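Side-chain contacts in cystathionine beta-lyase family protein, YNBB B.subtilis ortholog (Clostridium acetobutylicum, PDB 3HVY), which is a putative PLP-dependent lyase of the methionine gamma-lyase family, probably acting on sulfur-containing amino acids and named for a presumed role in aluminium resistance: residues I105-F110 / T268-V273; N112-D117 / V264-F269; V217-G222 / E227-D232; K306-C311 / D328-I333. All coordinates share one frame; numbering follows the deposited sequence.

Contact 1. Residues I105-F110 / T268-V273. With EDO (1,2-ethanediol), chain S.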
loop_
_atom_site.group_PDB
_atom_site.type_symbol
_atom_site.label_atom_id
_atom_site.label_comp_id
_atom_site.label_asym_id
_atom_site.label_seq_id
_atom_site.Cartn_x
_atom_site.Cartn_y
_atom_site.Cartn_z
ATOM N N ILE D 105 15.198 16.400 12.915
ATOM C CA ILE D 105 16.023 17.248 13.764
ATOM C C ILE D 105 16.630 18.372 12.938
ATOM O O ILE D 105 16.468 19.546 13.262
ATOM C CB ILE D 105 17.114 16.434 14.523
ATOM C CG1 ILE D 105 16.456 15.514 15.586
ATOM C CG2 ILE D 105 18.156 17.386 15.194
ATOM C CD1 ILE D 105 17.314 14.388 15.985
ATOM N N GLY D 106 17.260 18.012 11.833
ATOM C CA GLY D 106 17.795 18.995 10.892
ATOM C C GLY D 106 16.798 20.033 10.398
ATOM O O GLY D 106 17.135 21.209 10.312
ATOM N N ALA D 107 15.582 19.606 10.061
ATOM C CA ALA D 107 14.560 20.508 9.566
ATOM C C ALA D 107 14.173 21.512 10.682
ATOM O O ALA D 107 13.906 22.687 10.415
ATOM C CB ALA D 107 13.342 19.714 9.091
ATOM N N ALA D 108 14.105 21.034 11.926
ATOM C CA ALA D 108 13.779 21.891 13.066
ATOM C C ALA D 108 14.862 22.962 13.246
ATOM O O ALA D 108 14.543 24.111 13.503
ATOM C CB ALA D 108 13.583 21.090 14.340
ATOM N N LEU D 109 16.134 22.598 13.031
ATOM C CA LEU D 109 17.225 23.536 13.136
ATOM C C LEU D 109 17.275 24.516 11.965
ATOM O O LEU D 109 17.219 25.728 12.180
ATOM C CB LEU D 109 18.556 22.802 13.295
ATOM C CG LEU D 109 18.645 21.894 14.549
ATOM C CD1 LEU D 109 19.881 20.949 14.462
ATOM C CD2 LEU D 109 18.630 22.779 15.794
ATOM N N PHE D 110 17.347 24.000 10.734
ATOM C CA PHE D 110 17.398 24.852 9.557
ATOM C C PHE D 110 16.256 25.836 9.554
ATOM O O PHE D 110 16.449 27.016 9.354
ATOM C CB PHE D 110 17.384 24.061 8.254
ATOM C CG PHE D 110 18.736 23.685 7.764
ATOM C CD1 PHE D 110 19.522 24.609 7.106
ATOM C CD2 PHE D 110 19.228 22.399 7.950
ATOM C CE1 PHE D 110 20.817 24.280 6.654
ATOM C CE2 PHE D 110 20.541 22.070 7.512
ATOM C CZ PHE D 110 21.313 23.017 6.856
ATOM N N THR D 268 8.406 23.440 8.877
ATOM C CA THR D 268 7.704 22.889 7.717
ATOM C C THR D 268 8.178 23.475 6.365
ATOM O O THR D 268 8.065 22.807 5.327
ATOM C CB THR D 268 6.173 22.997 7.786
ATOM O OG1 THR D 268 5.803 24.368 7.662
ATOM C CG2 THR D 268 5.590 22.341 9.103
ATOM N N PHE D 269 8.623 24.717 6.355
ATOM C CA PHE D 269 9.089 25.380 5.118
ATOM C C PHE D 269 10.420 24.848 4.671
ATOM O O PHE D 269 10.771 24.952 3.469
ATOM C CB PHE D 269 9.161 26.910 5.260
ATOM C CG PHE D 269 7.827 27.572 5.540
ATOM C CD1 PHE D 269 6.676 27.173 4.889
ATOM C CD2 PHE D 269 7.745 28.628 6.444
ATOM C CE1 PHE D 269 5.452 27.795 5.147
ATOM C CE2 PHE D 269 6.531 29.244 6.707
ATOM C CZ PHE D 269 5.396 28.836 6.048
ATOM N N ARG D 270 11.193 24.311 5.619
ATOM C CA ARG D 270 12.423 23.577 5.281
ATOM C C ARG D 270 12.128 22.163 4.777
ATOM O O ARG D 270 12.817 21.631 3.889
ATOM C CB ARG D 270 13.325 23.472 6.491
ATOM C CG ARG D 270 14.423 22.440 6.371
ATOM C CD ARG D 270 15.438 22.768 5.281
ATOM N NE ARG D 270 16.270 21.577 5.048
ATOM C CZ ARG D 270 17.521 21.622 4.627
ATOM N NH1 ARG D 270 18.101 22.779 4.389
ATOM N NH2 ARG D 270 18.206 20.508 4.447
ATOM N N VAL D 271 11.093 21.557 5.344
ATOM C CA VAL D 271 10.728 20.207 4.952
ATOM C C VAL D 271 10.191 20.178 3.544
ATOM O O VAL D 271 10.487 19.255 2.809
ATOM C CB VAL D 271 9.741 19.531 5.946
ATOM C CG1 VAL D 271 9.350 18.121 5.407
ATOM C CG2 VAL D 271 10.390 19.424 7.342
ATOM N N THR D 272 9.346 21.136 3.177
ATOM C CA THR D 272 8.857 21.211 1.818
ATOM C C THR D 272 9.489 22.462 1.283
ATOM O O THR D 272 10.693 22.480 1.126
ATOM C CB THR D 272 7.344 21.164 1.728
ATOM O OG1 THR D 272 6.754 22.268 2.414
ATOM C CG2 THR D 272 6.792 19.840 2.334
ATOM N N VAL D 273 8.711 23.518 1.068
ATOM C CA VAL D 273 9.240 24.808 0.640
ATOM C C VAL D 273 8.413 25.933 1.265
ATOM O O VAL D 273 7.247 25.722 1.694
ATOM C CB VAL D 273 9.280 24.991 -0.925
ATOM C CG1 VAL D 273 10.481 24.282 -1.523
ATOM C CG2 VAL D 273 7.965 24.531 -1.562
HETATM C C1 EDO S . 18.238 26.214 4.406
HETATM O O1 EDO S . 16.959 25.797 4.890
HETATM C C2 EDO S . 18.074 26.510 2.948
HETATM O O2 EDO S . 18.437 25.370 2.143
#
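Helix 101-111 and the last turn of helix 261-271 come closest at Ala-107 and Arg-270, whose CA atoms are 5.7 Å apart, and Thr-272 is the first residue to leave helical backbone angles. So close an approach suits alanine: its CB meets CG2 of Val-271 at 3.4 Å, tighter than usual carbon contact, while CG of Arg-270 rests against its CA at 3.7 Å. A larger group is used one turn on. The Phe-110 ring receives the guanidinium of Arg-270 flat on one face, the planes 15° apart and the centres separated by 4.0 Å, a stacked cation-pi pair in which NH1 stands over the middle of the ring. Arg-270 reaches this place because its CG lies trans to the backbone N (chi1 164°) and the chain then bends at chi2 (65°), laying CG and CD beside CB of Phe-110. Its polar partners lie off the ring: at the edge, NH1 makes a weak hydrogen bond of 3.3 Å to O1 of the ethanediol, probably a guest from the crystallisation liquor, and NH2 donates to Thr-272 O of the second subunit, whose Pro-274 packs on Phe-110. Strand 91-95 meets Val-271 through Phe-93, and strand 214-218 meets Ala-108 through Phe-216. This is helix-to-helix packing beside the central mixed sheet of a PLP-dependent transferase-like fold, continued directly into the subunit interface.

Contact 2. Residues N112-D117 / V264-F269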
loop_
_atom_site.group_PDB
_atom_site.type_symbol
_atom_site.label_atom_id
_atom_site.label_comp_id
_atom_site.label_asym_id
_atom_site.label_seq_id
_atom_site.Cartn_x
_atom_site.Cartn_y
_atom_site.Cartn_z
ATOM N N ASN D 112 14.596 27.261 11.821
ATOM C CA ASN D 112 14.590 28.257 12.885
ATOM C C ASN D 112 15.874 29.037 13.044
ATOM O O ASN D 112 16.097 29.695 14.051
ATOM C CB ASN D 112 14.112 27.573 14.176
ATOM C CG ASN D 112 12.599 27.314 14.163
ATOM O OD1 ASN D 112 11.849 28.260 14.242
ATOM N ND2 ASN D 112 12.142 26.025 14.006
ATOM N N LEU D 113 16.705 28.999 12.010
ATOM C CA LEU D 113 17.989 29.685 11.989
ATOM C C LEU D 113 18.182 30.398 10.657
ATOM O O LEU D 113 17.712 29.949 9.616
ATOM C CB LEU D 113 19.154 28.705 12.198
ATOM C CG LEU D 113 19.217 28.200 13.644
ATOM C CD1 LEU D 113 20.004 26.897 13.741
ATOM C CD2 LEU D 113 19.712 29.278 14.622
ATOM N N ARG D 114 18.907 31.508 10.719
ATOM C CA ARG D 114 19.210 32.340 9.566
ATOM C C ARG D 114 20.678 32.770 9.603
ATOM O O ARG D 114 21.371 32.644 10.627
ATOM C CB ARG D 114 18.322 33.597 9.564
ATOM C CG ARG D 114 16.803 33.297 9.481
ATOM C CD ARG D 114 16.352 32.711 8.154
ATOM N NE ARG D 114 14.883 32.713 8.096
ATOM C CZ ARG D 114 14.093 31.716 8.481
ATOM N NH1 ARG D 114 14.600 30.600 8.938
ATOM N NH2 ARG D 114 12.765 31.839 8.402
ATOM N N PRO D 115 21.167 33.257 8.477
ATOM C CA PRO D 115 22.551 33.688 8.478
ATOM C C PRO D 115 22.833 34.722 9.573
ATOM O O PRO D 115 22.037 35.655 9.774
ATOM C CB PRO D 115 22.711 34.304 7.073
ATOM C CG PRO D 115 21.653 33.659 6.251
ATOM C CD PRO D 115 20.518 33.432 7.159
ATOM N N ASN D 116 23.998 34.581 10.204
ATOM C CA ASN D 116 24.473 35.419 11.302
ATOM C C ASN D 116 23.863 35.053 12.639
ATOM O O ASN D 116 24.271 35.622 13.650
ATOM C CB ASN D 116 24.322 36.921 11.053
ATOM C CG ASN D 116 24.995 37.352 9.802
ATOM O OD1 ASN D 116 26.109 36.936 9.516
ATOM N ND2 ASN D 116 24.307 38.164 9.018
ATOM N N ASP D 117 22.917 34.106 12.650
ATOM C CA ASP D 117 22.409 33.562 13.888
ATOM C C ASP D 117 23.433 32.556 14.418
ATOM O O ASP D 117 24.225 32.003 13.662
ATOM C CB ASP D 117 21.115 32.778 13.705
ATOM C CG ASP D 117 19.896 33.632 13.470
ATOM O OD1 ASP D 117 19.963 34.853 13.601
ATOM O OD2 ASP D 117 18.822 33.031 13.224
ATOM N N VAL D 264 7.347 25.311 14.697
ATOM C CA VAL D 264 6.974 24.136 13.920
ATOM C C VAL D 264 6.715 24.605 12.506
ATOM O O VAL D 264 7.210 24.003 11.546
ATOM C CB VAL D 264 5.731 23.423 14.507
ATOM C CG1 VAL D 264 5.296 22.266 13.594
ATOM C CG2 VAL D 264 6.064 22.913 15.924
ATOM N N THR D 265 5.966 25.700 12.354
ATOM C CA THR D 265 5.681 26.200 11.021
ATOM C C THR D 265 6.949 26.539 10.232
ATOM O O THR D 265 7.039 26.230 9.020
ATOM C CB THR D 265 4.781 27.390 11.076
ATOM O OG1 THR D 265 3.529 26.932 11.524
ATOM C CG2 THR D 265 4.598 28.061 9.686
ATOM N N GLN D 266 7.931 27.177 10.872
ATOM C CA GLN D 266 9.163 27.471 10.144
ATOM C C GLN D 266 9.889 26.187 9.654
ATOM O O GLN D 266 10.528 26.162 8.564
ATOM C CB GLN D 266 10.092 28.342 10.939
ATOM C CG GLN D 266 9.684 29.830 11.088
ATOM C CD GLN D 266 9.398 30.531 9.763
ATOM O OE1 GLN D 266 10.231 30.579 8.851
ATOM N NE2 GLN D 266 8.205 31.084 9.662
ATOM N N ALA D 267 9.880 25.169 10.501
ATOM C CA ALA D 267 10.437 23.874 10.159
ATOM C C ALA D 267 9.740 23.304 8.952
ATOM O O ALA D 267 10.403 22.711 8.087
ATOM C CB ALA D 267 10.341 22.890 11.356
ATOM N N THR D 268 8.406 23.440 8.877
ATOM C CA THR D 268 7.704 22.889 7.717
ATOM C C THR D 268 8.178 23.475 6.365
ATOM O O THR D 268 8.065 22.807 5.327
ATOM C CB THR D 268 6.173 22.997 7.786
ATOM O OG1 THR D 268 5.803 24.368 7.662
ATOM C CG2 THR D 268 5.590 22.341 9.103
ATOM N N PHE D 269 8.623 24.717 6.355
ATOM C CA PHE D 269 9.089 25.380 5.118
ATOM C C PHE D 269 10.420 24.848 4.671
ATOM O O PHE D 269 10.771 24.952 3.469
ATOM C CB PHE D 269 9.161 26.910 5.260
ATOM C CG PHE D 269 7.827 27.572 5.540
ATOM C CD1 PHE D 269 6.676 27.173 4.889
ATOM C CD2 PHE D 269 7.745 28.628 6.444
ATOM C CE1 PHE D 269 5.452 27.795 5.147
ATOM C CE2 PHE D 269 6.531 29.244 6.707
ATOM C CZ PHE D 269 5.396 28.836 6.048
#
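At the edge of the Arg-114 guanidinium, in its plane, sits OE1 of Gln-266; this same oxygen also lies at the edge of the Phe-269 ring, one face of which carries Thr-265 O and Thr-268 OG1 near its rim. The hydrogen bond from Arg-114 NH2 to Gln-266 OE1 is 2.9 Å long and bent (141° at the hydrogen). Although OE1 is in the guanidinium plane, the donor stands 39° out of the amide's carbonyl plane; the two flat groups are turned 49° to each other. Arginine suits the loop because its several N-H groups spread over many acceptors: NH1 donates hydrogen bonds to Leu-113 O (3.3 Å) and Gly-111 O, which fixes the rotation of the group. Gln-266 bends at chi2, bringing its amide up to the arginine. At the start of the loop, Asn-112 lays OD1 against CB of Gln-266 at 3.7 Å, while its ND2 donates to Tyr-263 O and Ala-108 O and so ties the loop to both helices. Gln-266 NE2 donates to Lys-141 O of the second subunit. The amide brings no charge of its own to Arg-114; Glu-147 of the second subunit supplies a negative partner, a salt bridge to NH2, so the contact is shared between chains.

Contact 3. Residues V217-G222 / E227-D232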
loop_
_atom_site.group_PDB
_atom_site.type_symbol
_atom_site.label_atom_id
_atom_site.label_comp_id
_atom_site.label_asym_id
_atom_site.label_seq_id
_atom_site.Cartn_x
_atom_site.Cartn_y
_atom_site.Cartn_z
ATOM N N VAL D 217 14.910 20.431 21.869
ATOM C CA VAL D 217 15.383 19.098 22.386
ATOM C C VAL D 217 15.196 17.959 21.355
ATOM O O VAL D 217 14.096 17.708 20.889
ATOM C CB VAL D 217 14.661 18.718 23.684
ATOM C CG1 VAL D 217 15.227 17.429 24.357
ATOM C CG2 VAL D 217 14.723 19.900 24.664
ATOM N N ASP D 218 16.299 17.321 20.986
ATOM C CA ASP D 218 16.305 16.082 20.210
ATOM C C ASP D 218 15.742 15.032 21.151
ATOM O O ASP D 218 16.397 14.678 22.140
ATOM C CB ASP D 218 17.743 15.773 19.825
ATOM C CG ASP D 218 17.916 14.403 19.188
ATOM O OD1 ASP D 218 16.921 13.640 19.144
ATOM O OD2 ASP D 218 19.080 14.081 18.772
ATOM N N ASN D 219 14.507 14.584 20.893
ATOM C CA ASN D 219 13.791 13.703 21.839
ATOM C C ASN D 219 13.903 12.222 21.476
ATOM O O ASN D 219 13.193 11.405 22.027
ATOM C CB ASN D 219 12.312 14.081 21.861
ATOM C CG ASN D 219 11.657 13.723 23.146
ATOM O OD1 ASN D 219 12.300 13.782 24.201
ATOM N ND2 ASN D 219 10.352 13.323 23.091
ATOM N N CYS D 220 14.729 11.899 20.485
ATOM C CA CYS D 220 14.876 10.517 20.074
ATOM C C CYS D 220 15.151 9.536 21.227
ATOM O O CYS D 220 16.026 9.768 22.025
ATOM C CB CYS D 220 15.996 10.392 19.038
ATOM S SG CYS D 220 15.539 10.973 17.370
ATOM N N TYR D 221 14.399 8.448 21.228
ATOM C CA TYR D 221 14.478 7.327 22.164
ATOM C C TYR D 221 13.835 7.594 23.500
ATOM O O TYR D 221 13.779 6.712 24.367
ATOM C CB TYR D 221 15.896 6.919 22.439
ATOM C CG TYR D 221 16.634 6.292 21.263
ATOM C CD1 TYR D 221 16.248 5.069 20.786
ATOM C CD2 TYR D 221 17.752 6.887 20.692
ATOM C CE1 TYR D 221 16.924 4.434 19.794
ATOM C CE2 TYR D 221 18.450 6.233 19.641
ATOM C CZ TYR D 221 18.017 5.005 19.232
ATOM O OH TYR D 221 18.634 4.300 18.219
ATOM N N GLY D 222 13.340 8.794 23.698
ATOM C CA GLY D 222 12.807 9.120 25.014
ATOM C C GLY D 222 11.286 9.112 25.115
ATOM O O GLY D 222 10.739 9.248 26.204
ATOM N N GLU D 227 6.720 10.030 32.391
ATOM C CA GLU D 227 5.329 10.505 32.321
ATOM C C GLU D 227 5.221 11.885 31.691
ATOM O O GLU D 227 4.123 12.334 31.357
ATOM C CB GLU D 227 4.673 10.428 33.720
ATOM C CG GLU D 227 5.093 11.407 34.758
ATOM C CD GLU D 227 6.591 11.372 35.171
ATOM O OE1 GLU D 227 7.356 10.347 34.990
ATOM O OE2 GLU D 227 6.990 12.435 35.701
ATOM N N LYS D 228 6.365 12.563 31.541
ATOM C CA LYS D 228 6.433 13.874 30.897
ATOM C C LYS D 228 7.410 13.806 29.753
ATOM O O LYS D 228 8.249 12.919 29.690
ATOM C CB LYS D 228 6.936 14.956 31.855
ATOM C CG LYS D 228 6.014 15.301 32.996
ATOM C CD LYS D 228 6.553 16.488 33.859
ATOM N N GLU D 229 7.283 14.770 28.859
ATOM C CA GLU D 229 8.173 14.968 27.730
ATOM C C GLU D 229 8.820 16.360 27.909
ATOM O O GLU D 229 8.440 17.120 28.782
ATOM C CB GLU D 229 7.356 14.889 26.429
ATOM C CG GLU D 229 6.715 13.524 26.174
ATOM C CD GLU D 229 7.722 12.408 26.034
ATOM O OE1 GLU D 229 8.834 12.709 25.567
ATOM O OE2 GLU D 229 7.403 11.219 26.392
ATOM N N PRO D 230 9.860 16.663 27.143
ATOM C CA PRO D 230 10.588 17.944 27.314
ATOM C C PRO D 230 9.706 19.180 27.112
ATOM O O PRO D 230 9.944 20.218 27.705
ATOM C CB PRO D 230 11.673 17.847 26.273
ATOM C CG PRO D 230 11.849 16.366 26.055
ATOM C CD PRO D 230 10.490 15.793 26.149
ATOM N N THR D 231 8.660 19.035 26.294
ATOM C CA THR D 231 7.717 20.096 26.011
ATOM C C THR D 231 6.846 20.433 27.228
ATOM O O THR D 231 6.204 21.469 27.277
ATOM C CB THR D 231 6.872 19.748 24.800
ATOM O OG1 THR D 231 6.354 18.431 24.938
ATOM C CG2 THR D 231 7.709 19.822 23.543
ATOM N N ASP D 232 6.825 19.537 28.197
ATOM C CA ASP D 232 6.111 19.746 29.456
ATOM C C ASP D 232 6.983 20.520 30.451
ATOM O O ASP D 232 6.507 20.905 31.511
ATOM C CB ASP D 232 5.760 18.409 30.096
ATOM C CG ASP D 232 4.755 17.605 29.276
ATOM O OD1 ASP D 232 3.704 18.162 28.982
ATOM O OD2 ASP D 232 4.994 16.419 28.931
#
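Just behind the cofactor site, where Asp-218 OD2 bonds N1 of the PLP-lysine adduct at position 244, the end of strand 214-218 and the turn after it meet loop 227-232 through Val-217 and Asn-219 on one side and Glu-229 and Pro-230 on the other. Asn-219 ND2 donates to Glu-229 OE1 at 3.0 Å and 174°, almost straight, with the acceptor in the plane of the amide. OE1 is approached on its anti side, out of the carboxylate plane, and the two flat groups stand 79° apart. With chi1 at -154°, CG of Asn-219 lies opposite the backbone N and the amide reaches across to the loop; there OD1 presses on CG of Pro-230 at 3.2 Å. An asparagine suits this place because it can donate and accept at once: ND2 is also hydrogen-bonded to Tyr-256 OH, and OD1 accepts a hydrogen bond from Arg-184 NH1, which forms a salt bridge with Glu-229 OE1. Glu-229 OE2 accepts from Phe-224 N. Aspartate at the end of a central strand, facing the pyridine nitrogen, is the signature of PLP-dependent enzymes of this fold. Asp-218 OD1 also accepts from Cys-220 N at 3.1 Å, an Asx turn running into the type II beta turn from Asn-219 to Gly-222. Toward the strand the contact becomes apolar, as Val-217 CG1 meets Pro-230 CG at 3.9 Å. The rigid ring of Pro-230 begins a short 3-10 segment, and the preceding Glu-229 N donates to Asp-232 OD2 at 2.8 Å.

Contact 4. Residues K306-C311 / D328-I333. With EDO (1,2-ethanediol), chain Y.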
loop_
_atom_site.group_PDB
_atom_site.type_symbol
_atom_site.label_atom_id
_atom_site.label_comp_id
_atom_site.label_asym_id
_atom_site.label_seq_id
_atom_site.Cartn_x
_atom_site.Cartn_y
_atom_site.Cartn_z
ATOM N N LYS D 306 12.030 -2.264 29.966
ATOM C CA LYS D 306 12.221 -3.465 30.755
ATOM C C LYS D 306 13.361 -4.291 30.239
ATOM O O LYS D 306 14.099 -4.812 31.020
ATOM C CB LYS D 306 10.936 -4.264 30.821
ATOM C CG LYS D 306 9.869 -3.574 31.679
ATOM C CD LYS D 306 8.570 -4.452 31.756
ATOM C CE LYS D 306 7.476 -3.738 32.571
ATOM N NZ LYS D 306 6.248 -4.536 32.873
ATOM N N GLY D 307 13.514 -4.403 28.920
ATOM C CA GLY D 307 14.634 -5.120 28.342
ATOM C C GLY D 307 15.944 -4.480 28.686
ATOM O O GLY D 307 16.890 -5.158 29.018
ATOM N N ALA D 308 15.991 -3.158 28.668
ATOM C CA ALA D 308 17.218 -2.440 28.992
ATOM C C ALA D 308 17.655 -2.679 30.488
ATOM O O ALA D 308 18.805 -2.991 30.795
ATOM C CB ALA D 308 17.004 -0.912 28.725
ATOM N N VAL D 309 16.686 -2.562 31.385
ATOM C CA VAL D 309 16.864 -2.715 32.831
ATOM C C VAL D 309 17.246 -4.124 33.198
ATOM O O VAL D 309 18.114 -4.326 34.022
ATOM C CB VAL D 309 15.567 -2.218 33.578
ATOM C CG1 VAL D 309 15.563 -2.634 35.063
ATOM C CG2 VAL D 309 15.379 -0.653 33.425
ATOM N N PHE D 310 16.575 -5.115 32.601
ATOM C CA PHE D 310 16.948 -6.523 32.793
ATOM C C PHE D 310 18.359 -6.771 32.232
ATOM O O PHE D 310 19.208 -7.410 32.859
ATOM C CB PHE D 310 15.952 -7.435 32.075
ATOM C CG PHE D 310 16.370 -8.888 32.026
ATOM C CD1 PHE D 310 16.299 -9.686 33.155
ATOM C CD2 PHE D 310 16.902 -9.438 30.873
ATOM C CE1 PHE D 310 16.697 -11.017 33.106
ATOM C CE2 PHE D 310 17.346 -10.739 30.825
ATOM C CZ PHE D 310 17.237 -11.542 31.941
ATOM N N CYS D 311 18.640 -6.240 31.061
ATOM C CA CYS D 311 20.004 -6.382 30.518
ATOM C C CYS D 311 21.073 -5.807 31.489
ATOM O O CYS D 311 22.100 -6.440 31.766
ATOM C CB CYS D 311 20.080 -5.687 29.161
ATOM S SG CYS D 311 21.727 -5.749 28.407
ATOM N N ASP D 328 18.771 2.787 38.141
ATOM C CA ASP D 328 18.723 4.174 37.686
ATOM C C ASP D 328 17.486 4.317 36.844
ATOM O O ASP D 328 17.346 3.633 35.829
ATOM C CB ASP D 328 19.905 4.522 36.770
ATOM C CG ASP D 328 21.211 4.625 37.517
ATOM O OD1 ASP D 328 21.199 5.065 38.685
ATOM O OD2 ASP D 328 22.253 4.310 36.927
ATOM N N LYS D 329 16.576 5.178 37.256
ATOM C CA LYS D 329 15.323 5.359 36.523
ATOM C C LYS D 329 15.619 5.999 35.141
ATOM O O LYS D 329 16.380 6.940 35.001
ATOM C CB LYS D 329 14.282 6.154 37.329
ATOM C CG LYS D 329 13.865 5.466 38.704
ATOM C CD LYS D 329 13.299 4.030 38.542
ATOM C CE LYS D 329 12.647 3.472 39.825
ATOM N NZ LYS D 329 13.599 2.989 40.848
ATOM N N ARG D 330 15.042 5.386 34.119
ATOM C CA ARG D 330 15.351 5.691 32.746
ATOM C C ARG D 330 14.629 6.885 32.133
ATOM O O ARG D 330 13.538 7.298 32.561
ATOM C CB ARG D 330 15.073 4.437 31.905
ATOM C CG ARG D 330 15.736 3.152 32.425
ATOM C CD ARG D 330 17.167 3.363 32.657
ATOM N NE ARG D 330 17.916 2.259 33.304
ATOM C CZ ARG D 330 18.560 1.314 32.623
ATOM N NH1 ARG D 330 18.475 1.260 31.317
ATOM N NH2 ARG D 330 19.278 0.402 33.251
ATOM N N THR D 331 15.299 7.440 31.134
ATOM C CA THR D 331 14.726 8.480 30.332
ATOM C C THR D 331 14.660 8.117 28.870
ATOM O O THR D 331 13.912 8.772 28.096
ATOM C CB THR D 331 15.492 9.804 30.527
ATOM O OG1 THR D 331 14.659 10.869 30.097
ATOM C CG2 THR D 331 16.802 9.842 29.746
ATOM N N ASP D 332 15.473 7.120 28.455
ATOM C CA ASP D 332 15.409 6.569 27.120
ATOM C C ASP D 332 15.515 5.031 27.175
ATOM O O ASP D 332 15.549 4.458 28.252
ATOM C CB ASP D 332 16.435 7.213 26.198
ATOM C CG ASP D 332 17.837 6.877 26.577
ATOM O OD1 ASP D 332 18.011 5.821 27.195
ATOM O OD2 ASP D 332 18.767 7.637 26.250
ATOM N N ILE D 333 15.501 4.393 26.017
ATOM C CA ILE D 333 15.511 2.921 25.918
ATOM C C ILE D 333 16.907 2.298 25.745
ATOM O O ILE D 333 17.036 1.094 25.547
ATOM C CB ILE D 333 14.590 2.383 24.780
ATOM C CG1 ILE D 333 15.006 2.902 23.411
ATOM C CG2 ILE D 333 13.088 2.716 25.036
ATOM C CD1 ILE D 333 14.403 2.123 22.229
HETATM C C1 EDO Y . 6.052 -8.113 30.228
HETATM O O1 EDO Y . 6.337 -8.277 28.848
HETATM C C2 EDO Y . 6.400 -6.702 30.634
HETATM O O2 EDO Y . 5.300 -5.783 30.528
#
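Arg-330 lies buried against helix 287-317, one face of its guanidinium covered by the methyl CG2 of Val-309, which stands over the centre of the group, 3.8 Å from CZ. Beside it CB of Ala-308 approaches NH1 obliquely at 3.7 Å and also meets the carbonyl O of Ile-333 at 3.8 Å. The small alanine thus lets the loop come in until the CA atoms of Ala-308 and Ile-333 are 6.4 Å apart, whereas the branched valine sets one methyl over the flat cation. No hydrogen bond crosses between the two segments, so the arginine finds its polar partners within and around its own loop. The chain folds back on itself at chi2 (-51°), which lets NE donate to Asp-328 O at 2.9 Å, in the guanidinium plane but with a bent N-H (132°); NH1 bonds Gln-335 OE1 and NH2 Lys-325 O. With all three nitrogens engaged, the rotation of the group is fixed. The loop joins strands 321-323 and 334-338 of the antiparallel five-stranded sheet, and the contact is where this connection between the two strands packs on the long helix. Looser is the partly exposed flank at Lys-306, whose extended chain runs away from the loop to a salt bridge with Asp-39. Its NZ also makes a weak hydrogen bond to O2 of an ethanediol at 2.8 Å, and this probable crystallisation additive bonds Glu-303 as well. Lys-329 likewise turns from the helix, to pair with Glu-34.

Overall arrangement
All four contacts are buried, but in different surroundings. Contacts 1 and 2 share helix 261-271, lie only about 7 Å apart between centres, and both border the second subunit; one arginine stacks on a ring of its own chain, the other bonds an amide of its own chain, and both also bond to the second subunit. Contact 3, nearest the chain's centre, is untouched by other chains and depends on a polar network behind the cofactor; Ile-105 of contact 1 packs on its Asp-218. Contact 4, across the chain's centre from contacts 1 and 2, joins helix 287-317 to the loop between two strands of the smaller antiparallel sheet and sets an arginine on aliphatic groups. Tyr-221 packs on Asp-332 and Ile-333, joining contacts 3 and 4.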